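Local coordinates for protein putative endo-1,4-beta-xylanase (Bacteroides thetaiotaomicron VPI-5482, PDB 5MSX) that probably hydrolyses O-glycosidic bonds in plant pectin, as a family 43 glycoside hydrolase with an F5/8 type C domain and bound calcium, at residues Gln57-Lys69 / Phe78-Trp92. Numbering follows the deposited sequence.
With EDO (1,2-ethanediol), chain B.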
# COMPACT_ATOMS: atom_id res chain seq x y z
N GLN C 57 27.61 8.28 -27.95
CA GLN C 57 28.74 7.79 -27.17
C GLN C 57 28.61 6.32 -26.77
O GLN C 57 29.16 5.87 -25.75
CB GLN C 57 28.98 8.71 -25.96
CG GLN C 57 29.41 10.11 -26.40
CD GLN C 57 29.84 10.98 -25.23
OE1 GLN C 57 30.66 10.57 -24.42
NE2 GLN C 57 29.27 12.18 -25.13
N GLY C 58 27.95 5.54 -27.63
CA GLY C 58 27.60 4.16 -27.31
C GLY C 58 26.91 4.08 -25.95
O GLY C 58 26.08 4.93 -25.59
N LEU C 59 27.34 3.10 -25.18
CA LEU C 59 26.78 2.84 -23.87
C LEU C 59 27.29 3.74 -22.74
O LEU C 59 26.93 3.52 -21.60
CB LEU C 59 27.00 1.36 -23.51
CG LEU C 59 26.22 0.38 -24.39
CD1 LEU C 59 26.64 -1.03 -24.07
CD2 LEU C 59 24.71 0.55 -24.23
N LYS C 60 28.09 4.76 -23.04
CA LYS C 60 28.69 5.61 -22.01
C LYS C 60 27.71 6.66 -21.54
O LYS C 60 27.79 7.12 -20.40
CB LYS C 60 29.95 6.30 -22.54
CG LYS C 60 31.06 5.35 -22.97
CD LYS C 60 32.26 6.12 -23.53
CE LYS C 60 33.17 5.24 -24.37
NZ LYS C 60 34.17 6.05 -25.12
N THR C 61 26.80 7.06 -22.43
CA THR C 61 25.71 7.96 -22.09
C THR C 61 24.38 7.46 -22.70
O THR C 61 24.36 6.56 -23.52
CB THR C 61 25.97 9.34 -22.67
OG1 THR C 61 26.07 9.23 -24.09
CG2 THR C 61 27.28 9.96 -22.11
N SER C 62 23.27 8.11 -22.33
CA SER C 62 21.98 7.83 -22.96
C SER C 62 21.29 9.15 -23.11
O SER C 62 21.79 10.15 -22.63
CB SER C 62 21.14 6.90 -22.07
OG SER C 62 20.63 7.63 -20.95
N GLY C 63 20.15 9.17 -23.76
CA GLY C 63 19.24 10.31 -23.60
C GLY C 63 18.58 10.33 -22.22
O GLY C 63 18.79 9.46 -21.39
N PRO C 64 17.76 11.34 -21.97
CA PRO C 64 17.09 11.45 -20.69
C PRO C 64 15.81 10.60 -20.63
O PRO C 64 15.32 10.18 -21.69
CB PRO C 64 16.71 12.94 -20.65
CG PRO C 64 16.48 13.28 -22.08
CD PRO C 64 17.51 12.50 -22.83
N PRO C 65 15.23 10.40 -19.41
CA PRO C 65 13.87 9.80 -19.21
C PRO C 65 12.74 10.61 -19.78
O PRO C 65 12.40 11.68 -19.24
CB PRO C 65 13.72 9.73 -17.68
CG PRO C 65 14.75 10.65 -17.13
CD PRO C 65 15.89 10.69 -18.12
N VAL C 66 12.15 10.11 -20.87
CA VAL C 66 10.93 10.68 -21.43
C VAL C 66 9.90 9.56 -21.61
O VAL C 66 10.27 8.38 -21.76
CB VAL C 66 11.17 11.51 -22.73
CG1 VAL C 66 12.23 12.59 -22.49
CG2 VAL C 66 11.57 10.64 -23.90
N VAL C 67 8.62 9.93 -21.55
CA VAL C 67 7.54 9.00 -21.81
C VAL C 67 6.76 9.51 -23.01
O VAL C 67 6.28 10.62 -22.99
CB VAL C 67 6.60 8.79 -20.59
CG1 VAL C 67 5.86 10.06 -20.18
CG2 VAL C 67 5.60 7.68 -20.91
N TRP C 68 6.64 8.68 -24.03
CA TRP C 68 5.83 9.01 -25.19
C TRP C 68 4.42 8.50 -24.98
O TRP C 68 4.24 7.41 -24.40
CB TRP C 68 6.43 8.38 -26.44
CG TRP C 68 7.76 8.86 -26.85
CD1 TRP C 68 8.96 8.53 -26.31
CD2 TRP C 68 8.04 9.75 -27.93
NE1 TRP C 68 9.97 9.18 -26.97
CE2 TRP C 68 9.42 9.93 -27.98
CE3 TRP C 68 7.24 10.44 -28.84
CZ2 TRP C 68 10.04 10.74 -28.93
CZ3 TRP C 68 7.85 11.24 -29.78
CH2 TRP C 68 9.23 11.39 -29.81
N LYS C 69 3.44 9.27 -25.43
CA LYS C 69 2.04 8.95 -25.28
C LYS C 69 1.33 9.08 -26.60
O LYS C 69 1.72 9.88 -27.46
CB LYS C 69 1.35 9.91 -24.30
CG LYS C 69 1.84 9.87 -22.87
CD LYS C 69 1.39 11.10 -22.06
CE LYS C 69 -0.12 11.31 -22.10
NZ LYS C 69 -0.62 12.11 -20.95
N PHE C 78 5.79 13.57 -26.66
CA PHE C 78 6.28 13.76 -25.30
C PHE C 78 6.58 15.24 -25.09
O PHE C 78 6.72 16.01 -26.06
CB PHE C 78 7.54 12.93 -25.03
CG PHE C 78 8.82 13.56 -25.52
CD1 PHE C 78 9.23 13.38 -26.84
CD2 PHE C 78 9.64 14.33 -24.67
CE1 PHE C 78 10.40 13.99 -27.31
CE2 PHE C 78 10.80 14.93 -25.14
CZ PHE C 78 11.19 14.76 -26.46
N ASP C 79 6.67 15.60 -23.81
CA ASP C 79 7.06 16.95 -23.41
C ASP C 79 7.78 16.89 -22.07
O ASP C 79 7.18 16.57 -21.07
CB ASP C 79 5.83 17.86 -23.33
CG ASP C 79 6.19 19.33 -23.06
OD1 ASP C 79 7.37 19.65 -22.80
OD2 ASP C 79 5.27 20.16 -23.11
N GLY C 80 9.07 17.23 -22.07
CA GLY C 80 9.87 17.21 -20.85
C GLY C 80 10.20 15.80 -20.36
O GLY C 80 10.02 14.80 -21.08
N THR C 81 10.71 15.75 -19.13
CA THR C 81 11.01 14.51 -18.46
C THR C 81 9.90 14.21 -17.45
O THR C 81 9.15 15.11 -17.06
CB THR C 81 12.39 14.51 -17.77
OG1 THR C 81 12.58 13.27 -17.07
CG2 THR C 81 12.56 15.70 -16.78
N TYR C 82 9.77 12.93 -17.08
CA TYR C 82 8.83 12.47 -16.05
C TYR C 82 9.57 12.19 -14.75
O TYR C 82 8.94 11.84 -13.76
CB TYR C 82 8.00 11.22 -16.53
CG TYR C 82 8.82 9.96 -16.81
CD1 TYR C 82 9.18 9.08 -15.79
CD2 TYR C 82 9.25 9.67 -18.10
CE1 TYR C 82 9.92 7.93 -16.06
CE2 TYR C 82 9.98 8.53 -18.37
CZ TYR C 82 10.32 7.65 -17.36
OH TYR C 82 11.06 6.54 -17.65
N PHE C 83 10.89 12.35 -14.73
CA PHE C 83 11.72 11.98 -13.60
C PHE C 83 12.81 13.05 -13.41
O PHE C 83 13.99 12.79 -13.72
CB PHE C 83 12.33 10.60 -13.88
CG PHE C 83 12.76 9.81 -12.67
CD1 PHE C 83 13.20 10.41 -11.48
CD2 PHE C 83 12.82 8.43 -12.77
CE1 PHE C 83 13.63 9.63 -10.41
CE2 PHE C 83 13.25 7.65 -11.71
CZ PHE C 83 13.67 8.25 -10.53
N PRO C 84 12.43 14.23 -12.87
CA PRO C 84 13.37 15.37 -12.74
C PRO C 84 14.72 15.06 -12.12
O PRO C 84 15.73 15.39 -12.72
CB PRO C 84 12.57 16.37 -11.90
CG PRO C 84 11.17 16.13 -12.35
CD PRO C 84 11.08 14.62 -12.41
N SER C 85 14.76 14.36 -11.00
CA SER C 85 16.05 14.06 -10.39
C SER C 85 17.01 13.22 -11.25
O SER C 85 18.23 13.28 -11.05
CB SER C 85 15.87 13.44 -9.00
OG SER C 85 15.62 12.04 -9.04
N ALA C 86 16.49 12.43 -12.19
CA ALA C 86 17.33 11.53 -12.96
C ALA C 86 17.58 12.02 -14.37
O ALA C 86 18.22 11.32 -15.15
CB ALA C 86 16.70 10.14 -13.01
N ALA C 87 17.11 13.23 -14.69
CA ALA C 87 17.09 13.76 -16.05
C ALA C 87 18.45 13.91 -16.78
O ALA C 87 18.48 14.01 -17.99
CB ALA C 87 16.36 15.09 -16.06
N LYS C 88 19.55 13.93 -16.06
CA LYS C 88 20.87 14.00 -16.67
C LYS C 88 21.72 12.80 -16.30
O LYS C 88 22.92 12.78 -16.55
CB LYS C 88 21.53 15.31 -16.24
CG LYS C 88 20.59 16.51 -16.38
CD LYS C 88 21.35 17.80 -16.57
CE LYS C 88 20.49 19.02 -16.26
NZ LYS C 88 21.31 20.27 -16.28
N GLU C 89 21.09 11.76 -15.76
CA GLU C 89 21.79 10.53 -15.48
C GLU C 89 21.66 9.65 -16.70
O GLU C 89 20.82 9.92 -17.54
CB GLU C 89 21.18 9.81 -14.26
CG GLU C 89 20.98 10.73 -13.05
CD GLU C 89 22.23 11.50 -12.69
OE1 GLU C 89 23.29 10.86 -12.52
OE2 GLU C 89 22.15 12.74 -12.59
N LYS C 90 22.48 8.61 -16.77
CA LYS C 90 22.32 7.56 -17.77
C LYS C 90 21.14 6.66 -17.36
O LYS C 90 21.13 6.11 -16.29
CB LYS C 90 23.58 6.76 -17.86
CG LYS C 90 23.66 5.86 -19.09
CD LYS C 90 25.02 5.18 -19.14
CE LYS C 90 25.18 4.13 -18.07
NZ LYS C 90 26.38 3.30 -18.38
N TYR C 91 20.15 6.55 -18.24
CA TYR C 91 18.83 6.06 -17.91
C TYR C 91 18.46 4.94 -18.88
O TYR C 91 18.31 5.19 -20.06
CB TYR C 91 17.84 7.22 -18.03
CG TYR C 91 16.49 6.91 -17.46
CD1 TYR C 91 16.22 7.15 -16.12
CD2 TYR C 91 15.48 6.36 -18.26
CE1 TYR C 91 14.97 6.88 -15.58
CE2 TYR C 91 14.22 6.07 -17.72
CZ TYR C 91 13.98 6.34 -16.38
OH TYR C 91 12.76 6.09 -15.81
N TRP C 92 18.37 3.72 -18.37
CA TRP C 92 18.11 2.54 -19.13
C TRP C 92 16.89 1.78 -18.65
O TRP C 92 16.67 1.61 -17.43
CB TRP C 92 19.26 1.55 -18.97
CG TRP C 92 20.54 1.94 -19.62
CD1 TRP C 92 20.74 2.93 -20.54
CD2 TRP C 92 21.79 1.31 -19.42
NE1 TRP C 92 22.03 2.95 -20.91
CE2 TRP C 92 22.71 1.96 -20.24
CE3 TRP C 92 22.21 0.24 -18.62
CZ2 TRP C 92 24.06 1.60 -20.29
CZ3 TRP C 92 23.55 -0.13 -18.65
CH2 TRP C 92 24.47 0.55 -19.48
C1 EDO B . 27.68 5.49 -32.70
O1 EDO B . 26.81 6.61 -32.92
C2 EDO B . 28.03 5.38 -31.22
O2 EDO B . 27.01 5.95 -30.38
O HOH W 1 17.14 6.92 -21.57
O HOH W 2 11.36 6.58 -20.50
O HOH W 3 8.33 12.58 -20.47
O HOH W 4 5.77 13.36 -22.00
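Pro65 lies flat over Tyr91, its CB 7° off the ring normal and 3.5 Å from the Tyr91 centroid, a CH-pi contact within the five-bladed beta-propeller of family 43. It illustrates how a proline can be seated in a corner of two aromatic rings: the same CB also faces the Tyr82 ring, and Tyr82 OH and Tyr91 OH share a hydrogen bond of 2.5 Å. With an alanine in place of Tyr91, Pro65 would probably lose this flat support and the Tyr82 hydroxyl its tyrosine partner. Thr81 OG1, anti to its own N (chi1 177°), reaches Pro65 O at 2.7 Å in the carbonyl plane and accepts from Phe83 N, closing an ST turn. Phe78 turns an edge to the face of Trp68, planes at 60°, while Val66 CB packs against Phe78 CD2. Strand 78-79 pairs with 425-436 of the C-terminal sheet. Trp92, near the predicted catalytic base Asp36, meets Leu59 CD2 through CZ2, and Lys90 CE lies over the rim of one Trp92 face as Lys90 NZ bonds Leu59 O at 3.3 Å. Tyr91 N gives Ser62 OG a nearly straight bond of 3.0 Å, and Ser62 OG donates to a Gly63 O lone pair at 2.6 Å.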